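Thermophilic dibenzothiophene desulfurization enzyme C (Paenibacillus sp. A11-2, PDB 5XDC) probably catalyses the FMNH2- and O2-dependent oxidation of dibenzothiophene to its 5-oxide and then its 5,5-dioxide, as a tetrameric member of the DszC flavin monooxygenase family. Local coordinates at residues B[87-92]-B[158-163]; B[95-100]-B[167-172]; B[142-145]-B[149-152]; B[269-274]-B[297-302]; B[293-298]-B[360-365]. All blocks are in the same frame, centred on the assembly; numbering follows the deposited sequence. Where two conformers were deposited one is given.

Contact 1. Residues B[87-92]-B[158-163]; sequences LGHLFG and FCSGSA. With IND (indole), chain J.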
# COMPACT_ATOMS: atom_id res chain seq x y z
N LEU B 87 20.41 15.08 -16.93
CA LEU B 87 20.22 16.21 -17.82
C LEU B 87 18.89 16.91 -17.56
O LEU B 87 18.83 18.14 -17.60
CB LEU B 87 20.34 15.76 -19.27
CG LEU B 87 21.77 15.47 -19.73
CD1 LEU B 87 21.81 14.74 -21.06
CD2 LEU B 87 22.57 16.77 -19.80
N GLY B 88 17.83 16.16 -17.25
CA GLY B 88 16.60 16.80 -16.83
C GLY B 88 16.78 17.64 -15.57
O GLY B 88 16.29 18.77 -15.48
N HIS B 89 17.50 17.10 -14.59
CA HIS B 89 17.83 17.83 -13.37
C HIS B 89 18.63 19.10 -13.67
O HIS B 89 18.30 20.18 -13.19
CB HIS B 89 18.58 16.87 -12.44
CG HIS B 89 19.25 17.51 -11.28
ND1 HIS B 89 19.08 17.04 -9.99
CD2 HIS B 89 20.18 18.49 -11.19
CE1 HIS B 89 19.83 17.74 -9.16
NE2 HIS B 89 20.50 18.63 -9.86
N LEU B 90 19.67 18.98 -14.49
CA LEU B 90 20.49 20.15 -14.79
C LEU B 90 19.66 21.22 -15.48
O LEU B 90 19.71 22.40 -15.12
CB LEU B 90 21.68 19.75 -15.67
CG LEU B 90 22.79 18.92 -15.02
CD1 LEU B 90 23.72 18.38 -16.07
CD2 LEU B 90 23.51 19.76 -13.98
N PHE B 91 18.88 20.80 -16.47
CA PHE B 91 17.99 21.69 -17.20
C PHE B 91 16.95 22.32 -16.27
O PHE B 91 16.79 23.54 -16.23
CB PHE B 91 17.37 20.87 -18.33
CG PHE B 91 16.46 21.63 -19.26
CD1 PHE B 91 16.99 22.46 -20.24
CD2 PHE B 91 15.09 21.45 -19.20
CE1 PHE B 91 16.16 23.13 -21.11
CE2 PHE B 91 14.25 22.13 -20.08
CZ PHE B 91 14.79 22.95 -21.05
N GLY B 92 16.30 21.50 -15.44
CA GLY B 92 15.32 22.04 -14.50
C GLY B 92 15.92 23.02 -13.50
O GLY B 92 15.34 24.08 -13.23
N PHE B 158 26.49 20.36 -2.06
CA PHE B 158 25.31 20.17 -2.91
C PHE B 158 25.09 21.38 -3.81
O PHE B 158 24.06 22.06 -3.76
CB PHE B 158 24.07 19.87 -2.07
CG PHE B 158 24.01 18.45 -1.58
CD1 PHE B 158 23.48 17.45 -2.39
CD2 PHE B 158 24.49 18.11 -0.33
CE1 PHE B 158 23.42 16.13 -1.94
CE2 PHE B 158 24.45 16.80 0.12
CZ PHE B 158 23.91 15.81 -0.69
N CYS B 159 26.07 21.60 -4.68
CA CYS B 159 26.06 22.70 -5.63
C CYS B 159 25.69 22.17 -7.02
O CYS B 159 26.51 22.06 -7.93
CB CYS B 159 27.42 23.38 -5.64
SG CYS B 159 27.87 24.12 -4.10
N SER B 160 24.40 21.86 -7.18
CA SER B 160 23.94 21.22 -8.40
C SER B 160 24.31 22.02 -9.64
O SER B 160 24.15 23.24 -9.69
CB SER B 160 22.43 21.01 -8.35
OG SER B 160 22.08 20.27 -7.20
N GLY B 161 24.78 21.32 -10.66
CA GLY B 161 25.11 21.96 -11.91
C GLY B 161 26.25 22.95 -11.81
O GLY B 161 26.34 23.87 -12.64
N SER B 162 27.14 22.78 -10.84
CA SER B 162 28.18 23.76 -10.61
C SER B 162 29.35 23.64 -11.59
O SER B 162 30.17 24.56 -11.65
CB SER B 162 28.71 23.66 -9.17
OG SER B 162 29.14 22.35 -8.86
N ALA B 163 29.44 22.56 -12.35
CA ALA B 163 30.50 22.41 -13.34
C ALA B 163 30.01 22.91 -14.68
O ALA B 163 28.83 22.76 -15.02
CB ALA B 163 30.92 20.94 -13.47
N1 IND J . 21.06 14.91 -6.36
C2 IND J . 21.54 15.94 -7.03
C3 IND J . 21.34 16.92 -6.23
C4 IND J . 20.39 17.48 -3.99
C5 IND J . 19.77 16.86 -2.90
C6 IND J . 19.54 15.47 -2.91
C7 IND J . 19.92 14.70 -4.00
C8 IND J . 20.53 15.30 -5.08
C9 IND J . 20.77 16.72 -5.08
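H89 and L90, neighbours on helix 85-104, touch the loop 158-163 through S160 and G161, and no hydrogen bond crosses between the two segments. Van der Waals contact does the joining. The imidazole of H89 presents its edge to S160, with NE2 3.4 Å from CB of S160 and that carbon lying in the ring plane. One methyl of L90, CD2, presses on the backbone of G161 at 3.4 Å from CA, tighter than usual for two carbons. G161 lies under this methyl with positive phi (64°), as the third residue of a type II turn from C159 to S162. In the acyl-CoA dehydrogenase-type fold the contact joins the N-terminal helical domain to the middle beta domain, at the pocket where indole is bound. The ligand is touched by three residues. CE1 of H89 comes within 3.3 Å of C2 of indole, while CD1 of F158 lies 3.5 Å from its C4. S160 OG, 3.6 Å from C3 of indole, is hydrogen-bonded to S212 OG. With CG of H89 anti to the backbone N (chi1 167°), the imidazole extends to both S160 and the ligand; it also stacks on the ring of Y93. Y93, S160 and N126, whose backbone is hydrogen-bonded to that of S160, bind FMN in the flavin-bound enzyme; no flavin is bound here.

Contact 2. Residues B[95-100]-B[167-172]; sequences FSNFAY and RLLVFA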
# COMPACT_ATOMS: atom_id res chain seq x y z
N PHE B 95 16.36 26.54 -14.59
CA PHE B 95 15.19 27.40 -14.47
C PHE B 95 14.87 27.76 -13.02
O PHE B 95 14.31 28.83 -12.77
CB PHE B 95 13.99 26.75 -15.17
CG PHE B 95 14.17 26.68 -16.65
CD1 PHE B 95 14.09 27.83 -17.42
CD2 PHE B 95 14.52 25.50 -17.27
CE1 PHE B 95 14.29 27.77 -18.78
CE2 PHE B 95 14.73 25.44 -18.62
CZ PHE B 95 14.62 26.59 -19.39
N SER B 96 15.20 26.90 -12.05
CA SER B 96 15.10 27.32 -10.66
C SER B 96 16.03 28.50 -10.39
O SER B 96 15.64 29.49 -9.76
CB SER B 96 15.43 26.16 -9.71
OG SER B 96 15.53 26.61 -8.38
N ASN B 97 17.27 28.41 -10.88
CA ASN B 97 18.23 29.49 -10.71
C ASN B 97 17.74 30.75 -11.43
O ASN B 97 17.78 31.85 -10.86
CB ASN B 97 19.60 29.08 -11.25
CG ASN B 97 20.18 27.87 -10.51
OD1 ASN B 97 19.90 27.65 -9.34
ND2 ASN B 97 21.00 27.09 -11.21
N PHE B 98 17.25 30.59 -12.65
CA PHE B 98 16.71 31.71 -13.40
C PHE B 98 15.54 32.35 -12.67
O PHE B 98 15.45 33.58 -12.59
CB PHE B 98 16.27 31.25 -14.78
CG PHE B 98 15.65 32.35 -15.57
CD1 PHE B 98 16.45 33.21 -16.30
CD2 PHE B 98 14.29 32.58 -15.52
CE1 PHE B 98 15.89 34.25 -17.01
CE2 PHE B 98 13.73 33.64 -16.24
CZ PHE B 98 14.54 34.47 -16.97
N ALA B 99 14.64 31.54 -12.12
CA ALA B 99 13.50 32.09 -11.39
C ALA B 99 13.96 32.95 -10.23
O ALA B 99 13.40 34.03 -9.99
CB ALA B 99 12.60 30.97 -10.90
N TYR B 100 14.97 32.50 -9.48
CA TYR B 100 15.47 33.30 -8.37
C TYR B 100 15.98 34.65 -8.88
O TYR B 100 15.67 35.70 -8.32
CB TYR B 100 16.58 32.56 -7.62
CG TYR B 100 16.88 33.20 -6.30
CD1 TYR B 100 17.71 34.32 -6.21
CD2 TYR B 100 16.29 32.74 -5.13
CE1 TYR B 100 17.96 34.93 -5.00
CE2 TYR B 100 16.53 33.34 -3.92
CZ TYR B 100 17.36 34.45 -3.85
OH TYR B 100 17.59 35.05 -2.65
N ARG B 167 27.32 31.00 -15.13
CA ARG B 167 27.16 31.79 -13.93
C ARG B 167 26.70 30.85 -12.82
O ARG B 167 26.01 29.85 -13.08
CB ARG B 167 26.12 32.92 -14.09
CG ARG B 167 26.51 34.07 -15.03
CD ARG B 167 27.66 34.85 -14.44
NE ARG B 167 27.99 36.08 -15.18
CZ ARG B 167 28.79 36.13 -16.24
NH1 ARG B 167 29.36 35.04 -16.72
NH2 ARG B 167 29.05 37.30 -16.81
N LEU B 168 27.11 31.17 -11.60
CA LEU B 168 26.67 30.49 -10.39
C LEU B 168 25.77 31.41 -9.58
O LEU B 168 26.13 32.56 -9.30
CB LEU B 168 27.85 30.06 -9.52
CG LEU B 168 28.81 29.05 -10.14
CD1 LEU B 168 30.03 28.86 -9.24
CD2 LEU B 168 28.10 27.74 -10.36
N LEU B 169 24.62 30.89 -9.17
CA LEU B 169 23.79 31.54 -8.17
C LEU B 169 24.33 31.16 -6.79
O LEU B 169 24.25 29.99 -6.39
CB LEU B 169 22.34 31.10 -8.35
CG LEU B 169 21.33 31.66 -7.35
CD1 LEU B 169 21.25 33.20 -7.45
CD2 LEU B 169 19.95 31.02 -7.56
N VAL B 170 24.87 32.13 -6.07
CA VAL B 170 25.62 31.88 -4.84
C VAL B 170 24.86 32.48 -3.67
O VAL B 170 24.25 33.55 -3.79
CB VAL B 170 27.05 32.45 -4.93
CG1 VAL B 170 27.79 32.27 -3.63
CG2 VAL B 170 27.83 31.79 -6.05
N PHE B 171 24.88 31.78 -2.53
CA PHE B 171 24.27 32.23 -1.29
C PHE B 171 25.30 32.22 -0.17
O PHE B 171 26.10 31.28 -0.07
CB PHE B 171 23.10 31.33 -0.90
CG PHE B 171 21.94 31.42 -1.84
CD1 PHE B 171 21.91 30.68 -3.01
CD2 PHE B 171 20.86 32.23 -1.56
CE1 PHE B 171 20.84 30.76 -3.88
CE2 PHE B 171 19.79 32.31 -2.43
CZ PHE B 171 19.78 31.57 -3.58
N ALA B 172 25.25 33.24 0.68
CA ALA B 172 26.15 33.34 1.82
C ALA B 172 25.46 34.11 2.93
O ALA B 172 24.45 34.78 2.71
CB ALA B 172 27.47 34.02 1.44
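Y100 and F171 meet as a T-shaped aromatic pair between helix 95-100 and strand 167-172, where the N-terminal helical domain of the acyl-CoA dehydrogenase-type fold packs against the middle beta domain. The two segments run at 64° to each other, and the side chains of Y100 and F171 approach from opposite directions. F171 gives the edge and Y100 the face: the ring planes stand at 80°, and CZ of F171 lies 3.7 Å above the tyrosine plane, displaced toward the rim. L169 meets the CB end of the Y100 side chain, its own side chain nearly perpendicular to that of Y100. Its CG is anti to the backbone N (chi1 179°), which carries CD2 to 3.7 Å from CB of Y100, while CD1 comes 3.9 Å from CD1 of Y100. The same CD2 methyl also touches N97, with OD1 of N97 3.8 Å away. That oxygen accepts a hydrogen bond from ND2 of N126, an FMN-binding residue, so the amide has a polar partner beside its apolar neighbour. W247 makes another edge-to-face pair with Y100, and A186 of strand 184-190 touches both Y100 and F171. At the phenol end, OH of Y100 lies 3.5 Å from CE2 of F171, near the plane of the phenylalanine ring.

Contact 3. Residues B[142-145]-B[149-152]; sequences ATPL and SYEI
The carbonyl oxygen of E151 is gripped by two donors: the backbone N of T143 at 2.8 Å, and a water 2.9 Å away that is also hydrogen-bonded to OG1 of T143. This is a beta hairpin of the middle domain, with strands 141-144 and 150-153 antiparallel. T143 and E151 form its hydrogen-bonded pair, and the return bond, N of E151 to O of T143, is also 2.8 Å long. Both bonds are nearly straight, at 171° and 172° about the hydrogen. Toward the turn, N of L145 donates to O of S149 at 2.9 Å. The S149 oxygen also accepts from a second water, which donates to the carbonyl of L145 as well.

A142 with I152 and P144 with Y150 are the flanking non-hydrogen-bonded pairs, and their side chains share one face of the sheet. There the Y150 ring lies diagonally across the partner strand, touching A142 with CD1 and P144 with CE1. CG of Y150 sits beside the backbone N (chi1 -80°), which lays the ring over these two residues of the facing strand. A172 of strand 167-174 packs against A142 and I152 on this side, and the tyrosine hydroxyl is weakly hydrogen-bonded to D177. T143 and E151 point to the other face. At the turn end, L145 leans across to S149, its CD1 3.9 Å from CB of S149. On the A142 side, the CB of that alanine meets CD1 of I152 at 3.7 Å.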
# COMPACT_ATOMS: atom_id res chain seq x y z
N ALA B 142 29.75 35.95 4.06
CA ALA B 142 29.93 37.13 3.22
C ALA B 142 30.37 38.28 4.11
O ALA B 142 29.59 38.75 4.94
CB ALA B 142 28.63 37.47 2.49
N THR B 143 31.63 38.71 3.95
CA THR B 143 32.17 39.81 4.75
C THR B 143 32.09 41.10 3.94
O THR B 143 32.60 41.14 2.81
CB THR B 143 33.61 39.52 5.15
OG1 THR B 143 33.65 38.31 5.92
CG2 THR B 143 34.18 40.65 6.00
N PRO B 144 31.46 42.16 4.44
CA PRO B 144 31.33 43.37 3.62
C PRO B 144 32.66 44.08 3.42
O PRO B 144 33.47 44.19 4.34
CB PRO B 144 30.35 44.24 4.42
CG PRO B 144 30.46 43.75 5.82
CD PRO B 144 30.76 42.28 5.73
N LEU B 145 32.86 44.56 2.20
CA LEU B 145 33.99 45.40 1.83
C LEU B 145 33.55 46.85 1.69
O LEU B 145 32.37 47.13 1.44
CB LEU B 145 34.59 44.91 0.51
CG LEU B 145 35.21 43.52 0.60
CD1 LEU B 145 35.41 42.94 -0.78
CD2 LEU B 145 36.52 43.57 1.36
N SER B 149 30.94 45.69 -2.05
CA SER B 149 31.17 44.30 -2.42
C SER B 149 31.16 43.43 -1.16
O SER B 149 31.19 43.92 -0.03
CB SER B 149 32.50 44.14 -3.15
OG SER B 149 32.51 44.81 -4.40
N TYR B 150 31.13 42.12 -1.37
CA TYR B 150 31.25 41.16 -0.29
C TYR B 150 32.35 40.17 -0.62
O TYR B 150 32.52 39.78 -1.78
CB TYR B 150 29.93 40.39 -0.04
CG TYR B 150 28.92 41.16 0.77
CD1 TYR B 150 28.97 41.15 2.15
CD2 TYR B 150 27.92 41.92 0.15
CE1 TYR B 150 28.05 41.86 2.90
CE2 TYR B 150 27.00 42.62 0.91
CZ TYR B 150 27.08 42.60 2.28
OH TYR B 150 26.17 43.29 3.05
N GLU B 151 33.09 39.76 0.40
CA GLU B 151 34.09 38.72 0.25
C GLU B 151 33.48 37.42 0.76
O GLU B 151 33.02 37.36 1.90
CB GLU B 151 35.37 39.05 1.02
CG GLU B 151 36.49 38.04 0.74
CD GLU B 151 37.65 38.19 1.70
OE1 GLU B 151 37.98 37.20 2.38
OE2 GLU B 151 38.22 39.29 1.78
N ILE B 152 33.48 36.40 -0.10
CA ILE B 152 32.84 35.11 0.18
C ILE B 152 33.91 34.10 0.56
O ILE B 152 34.90 33.94 -0.17
CB ILE B 152 32.04 34.60 -1.03
CG1 ILE B 152 31.14 35.69 -1.59
CG2 ILE B 152 31.24 33.37 -0.64
CD1 ILE B 152 30.14 36.22 -0.60
O HOH W 1 33.60 35.94 4.31
O HOH W 2 29.56 45.62 1.55

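Contact 4. Residues B[269-274]-B[297-302]; sequences EAAHYS and AIYGEF
Y299 reaches from helix 293-324 across to A270, A271 and S274 of helix 247-276. From CB, which points toward the facing helix, CG is turned beside the backbone N and anti to the carbonyl carbon (chi1 -79°). This lets the side chain span two segment axes 11.8 Å apart at closest approach. Along one side of the ring, CE1 touches A271, 3.8 Å from its CA and 4.0 Å from its CB; the CB of A270 is also near this atom. On the other side CE2 is 3.6 Å from OG of S274, which lies near the ring plane. CZ follows between them, close to both OG of S274 and CA of A271. The tip is polar: OH of Y299 is hydrogen-bonded to OG of S274 at 2.7 Å, either hydroxyl being a possible donor. The A270 carbonyl oxygen lies 2.9 Å from the same phenol oxygen, and CB of A270 rests 3.4 Å from it. S274 turns its OG beside its own backbone N (chi1 -75°), where the phenol arrives. In the C-terminal helical domain of this acyl-CoA dehydrogenase-type fold, these two helix segments run antiparallel at 161°. A362 of helix 331-363 packs against the Y299 ring, L267 touches it from helix 247-276, and L403 of the third subunit packs on both Y299 and S274.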
# COMPACT_ATOMS: atom_id res chain seq x y z
N GLU B 269 10.22 2.18 -20.86
CA GLU B 269 11.35 1.27 -21.05
C GLU B 269 10.98 -0.14 -20.62
O GLU B 269 11.35 -1.12 -21.27
CB GLU B 269 12.57 1.77 -20.27
CG GLU B 269 13.78 0.85 -20.28
CD GLU B 269 14.58 0.90 -21.58
OE1 GLU B 269 15.61 0.20 -21.65
OE2 GLU B 269 14.16 1.62 -22.51
N ALA B 270 10.26 -0.27 -19.50
CA ALA B 270 9.80 -1.58 -19.07
C ALA B 270 8.88 -2.20 -20.12
O ALA B 270 9.05 -3.36 -20.49
CB ALA B 270 9.09 -1.45 -17.72
N ALA B 271 7.92 -1.42 -20.62
CA ALA B 271 6.99 -1.94 -21.61
C ALA B 271 7.74 -2.47 -22.83
O ALA B 271 7.43 -3.55 -23.35
CB ALA B 271 5.99 -0.85 -22.02
N HIS B 272 8.73 -1.71 -23.29
CA HIS B 272 9.55 -2.14 -24.41
C HIS B 272 10.23 -3.48 -24.13
O HIS B 272 10.23 -4.38 -24.98
CB HIS B 272 10.59 -1.07 -24.73
CG HIS B 272 11.51 -1.44 -25.85
ND1 HIS B 272 12.73 -2.06 -25.64
CD2 HIS B 272 11.39 -1.29 -27.19
CE1 HIS B 272 13.32 -2.28 -26.80
NE2 HIS B 272 12.53 -1.82 -27.76
N TYR B 273 10.79 -3.64 -22.93
CA TYR B 273 11.41 -4.90 -22.55
C TYR B 273 10.40 -6.03 -22.52
O TYR B 273 10.66 -7.13 -23.02
CB TYR B 273 12.08 -4.77 -21.18
CG TYR B 273 12.78 -6.03 -20.76
CD1 TYR B 273 12.10 -7.05 -20.11
CD2 TYR B 273 14.14 -6.21 -21.02
CE1 TYR B 273 12.73 -8.21 -19.74
CE2 TYR B 273 14.78 -7.38 -20.65
CZ TYR B 273 14.08 -8.37 -20.02
OH TYR B 273 14.74 -9.52 -19.65
N SER B 274 9.23 -5.78 -21.92
CA SER B 274 8.21 -6.81 -21.83
C SER B 274 7.79 -7.29 -23.21
O SER B 274 7.63 -8.50 -23.44
CB SER B 274 7.00 -6.27 -21.06
OG SER B 274 7.27 -6.20 -19.66
N ALA B 297 -1.84 -6.06 -14.95
CA ALA B 297 -2.29 -5.30 -13.79
C ALA B 297 -1.21 -4.35 -13.29
O ALA B 297 -1.51 -3.22 -12.86
CB ALA B 297 -2.71 -6.26 -12.68
N ILE B 298 0.05 -4.76 -13.34
CA ILE B 298 1.13 -3.88 -12.92
C ILE B 298 1.22 -2.68 -13.85
O ILE B 298 1.25 -1.53 -13.40
CB ILE B 298 2.47 -4.64 -12.85
CG1 ILE B 298 2.46 -5.59 -11.66
CG2 ILE B 298 3.65 -3.66 -12.76
CD1 ILE B 298 3.60 -6.58 -11.67
N TYR B 299 1.23 -2.93 -15.17
CA TYR B 299 1.27 -1.81 -16.10
C TYR B 299 0.05 -0.91 -15.95
O TYR B 299 0.16 0.32 -16.00
CB TYR B 299 1.40 -2.31 -17.54
CG TYR B 299 2.82 -2.71 -17.86
CD1 TYR B 299 3.81 -1.74 -18.06
CD2 TYR B 299 3.19 -4.04 -17.97
CE1 TYR B 299 5.11 -2.09 -18.33
CE2 TYR B 299 4.50 -4.39 -18.23
CZ TYR B 299 5.44 -3.41 -18.42
OH TYR B 299 6.75 -3.74 -18.69
N GLY B 300 -1.12 -1.51 -15.74
CA GLY B 300 -2.33 -0.71 -15.64
C GLY B 300 -2.35 0.16 -14.39
O GLY B 300 -2.70 1.34 -14.46
N GLU B 301 -1.98 -0.41 -13.25
CA GLU B 301 -1.98 0.36 -12.01
C GLU B 301 -1.07 1.57 -12.13
O GLU B 301 -1.46 2.70 -11.79
CB GLU B 301 -1.53 -0.52 -10.84
N PHE B 302 0.15 1.36 -12.61
CA PHE B 302 1.11 2.46 -12.65
C PHE B 302 0.82 3.43 -13.79
O PHE B 302 0.96 4.65 -13.60
CB PHE B 302 2.53 1.91 -12.76
CG PHE B 302 3.00 1.27 -11.49
CD1 PHE B 302 2.93 1.95 -10.30
CD2 PHE B 302 3.50 -0.03 -11.48
CE1 PHE B 302 3.36 1.38 -9.13
CE2 PHE B 302 3.93 -0.60 -10.31
CZ PHE B 302 3.85 0.10 -9.14

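Contact 5. Residues B[293-298]-B[360-365]; sequences PYVLAI and YEAMGA
V295 begins the contact, with A362 as its partner, where the start of helix 293-324 meets the end of helix 331-363 in the C-terminal helical bundle of the acyl-CoA dehydrogenase-type fold. The CG2 methyl of V295 lies 3.7 Å from the carbonyl O of A362, and its CG1 lies 4.2 Å from the alanine CB. These two residues have the nearest CA atoms of the two segments, 4.8 Å apart. One turn on, I298 points its side chain at the same alanine and covers it from a second position: CG2 rests 3.9 Å from CB of A362. CG1 of I298 is anti to the carbonyl carbon (chi1 -72°), and the extended branch carries CD1 on to E361. There CD1 meets the aliphatic part of the glutamate, 3.9 Å from its CB, the two side chains crossing at about a right angle. In one of its two conformers, OE2 of E361 forms a salt bridge with R350 of the second subunit. The helix ends at M363, and G364 leaves helical geometry with positive phi; A365 of the FMN site follows. The same I298 methyl, CD1, also lies 3.8 Å from the backbone N of A362.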
# COMPACT_ATOMS: atom_id res chain seq x y z
N PRO B 293 -2.31 -11.85 -16.82
CA PRO B 293 -3.19 -10.89 -16.12
C PRO B 293 -2.47 -10.07 -15.08
O PRO B 293 -2.86 -8.93 -14.82
CB PRO B 293 -4.27 -11.79 -15.49
CG PRO B 293 -3.64 -13.13 -15.40
CD PRO B 293 -2.74 -13.24 -16.58
N TYR B 294 -1.42 -10.63 -14.47
CA TYR B 294 -0.72 -9.94 -13.39
C TYR B 294 0.31 -8.96 -13.95
O TYR B 294 0.49 -7.88 -13.38
CB TYR B 294 -0.11 -11.00 -12.46
CG TYR B 294 -1.16 -12.00 -11.97
CD1 TYR B 294 -2.33 -11.56 -11.36
CD2 TYR B 294 -1.00 -13.36 -12.18
CE1 TYR B 294 -3.31 -12.45 -10.94
CE2 TYR B 294 -1.98 -14.27 -11.76
CZ TYR B 294 -3.12 -13.81 -11.14
OH TYR B 294 -4.09 -14.69 -10.71
N VAL B 295 0.93 -9.29 -15.09
CA VAL B 295 1.75 -8.32 -15.81
C VAL B 295 0.90 -7.13 -16.23
O VAL B 295 1.29 -5.97 -16.04
CB VAL B 295 2.41 -8.98 -17.04
CG1 VAL B 295 3.13 -7.94 -17.91
CG2 VAL B 295 3.38 -10.06 -16.60
N LEU B 296 -0.26 -7.40 -16.83
CA LEU B 296 -1.13 -6.32 -17.27
C LEU B 296 -1.58 -5.45 -16.11
O LEU B 296 -1.69 -4.23 -16.25
CB LEU B 296 -2.34 -6.91 -18.00
CG LEU B 296 -2.01 -7.42 -19.41
CD1 LEU B 296 -3.18 -8.18 -20.00
CD2 LEU B 296 -1.63 -6.26 -20.31
N ALA B 297 -1.84 -6.06 -14.95
CA ALA B 297 -2.29 -5.30 -13.79
C ALA B 297 -1.21 -4.35 -13.29
O ALA B 297 -1.51 -3.22 -12.86
CB ALA B 297 -2.71 -6.26 -12.68
N ILE B 298 0.05 -4.76 -13.34
CA ILE B 298 1.13 -3.88 -12.92
C ILE B 298 1.22 -2.68 -13.85
O ILE B 298 1.25 -1.53 -13.40
CB ILE B 298 2.47 -4.64 -12.85
CG1 ILE B 298 2.46 -5.59 -11.66
CG2 ILE B 298 3.65 -3.66 -12.76
CD1 ILE B 298 3.60 -6.58 -11.67
N TYR B 360 10.04 -4.45 -12.14
CA TYR B 360 10.80 -5.69 -12.34
C TYR B 360 9.88 -6.90 -12.25
O TYR B 360 10.09 -7.90 -12.96
CB TYR B 360 11.92 -5.81 -11.31
CG TYR B 360 13.20 -5.07 -11.68
CD1 TYR B 360 14.15 -5.67 -12.49
CD2 TYR B 360 13.45 -3.79 -11.21
CE1 TYR B 360 15.32 -5.01 -12.83
CE2 TYR B 360 14.63 -3.13 -11.55
CZ TYR B 360 15.55 -3.74 -12.36
OH TYR B 360 16.71 -3.09 -12.71
N GLU B 361 8.87 -6.84 -11.38
CA GLU B 361 7.96 -7.96 -11.20
C GLU B 361 7.21 -8.27 -12.49
O GLU B 361 6.88 -9.43 -12.76
CB GLU B 361 7.00 -7.65 -10.06
CG GLU B 361 6.16 -8.81 -9.59
CD GLU B 361 5.35 -8.48 -8.34
OE1 GLU B 361 4.12 -8.62 -8.39
OE2 GLU B 361 5.95 -8.11 -7.30
N ALA B 362 6.96 -7.25 -13.31
CA ALA B 362 6.30 -7.46 -14.59
C ALA B 362 7.26 -7.96 -15.66
O ALA B 362 6.84 -8.68 -16.57
CB ALA B 362 5.65 -6.15 -15.07
N MET B 363 8.54 -7.61 -15.56
CA MET B 363 9.51 -7.93 -16.59
C MET B 363 10.13 -9.32 -16.41
O MET B 363 10.43 -9.98 -17.41
CB MET B 363 10.63 -6.88 -16.61
CG MET B 363 10.18 -5.53 -17.12
SD MET B 363 11.53 -4.35 -17.34
CE MET B 363 11.86 -3.99 -15.63
N GLY B 364 10.33 -9.75 -15.18
CA GLY B 364 10.84 -11.08 -14.88
C GLY B 364 12.33 -11.09 -14.58
O GLY B 364 13.03 -10.08 -14.67
N ALA B 365 12.81 -12.30 -14.28
CA ALA B 365 14.14 -12.46 -13.69
C ALA B 365 15.25 -11.96 -14.60
O ALA B 365 16.25 -11.41 -14.12
CB ALA B 365 14.37 -13.93 -13.34

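In the fold
From the N terminus, helix 85-104 supplies the first segments of contacts 1 and 2 in turn, and the chain then enters the middle beta domain. Contact 3 closes first, a short hairpin lying within the larger loops of both contacts 1 and 2. Those two loops cross, since 158-163 and 167-172 follow in the same order as their partners on the helix; together they bind the N-terminal helices to the beta domain. A172 of contact 2 packs on A142 and I152 of contact 3 in the same sheet. Later, contact 4 closes at 297-302, on the helix where the longer loop of contact 5 opens; contact 5 closes at 360-365, and the two tie three C-terminal helices together.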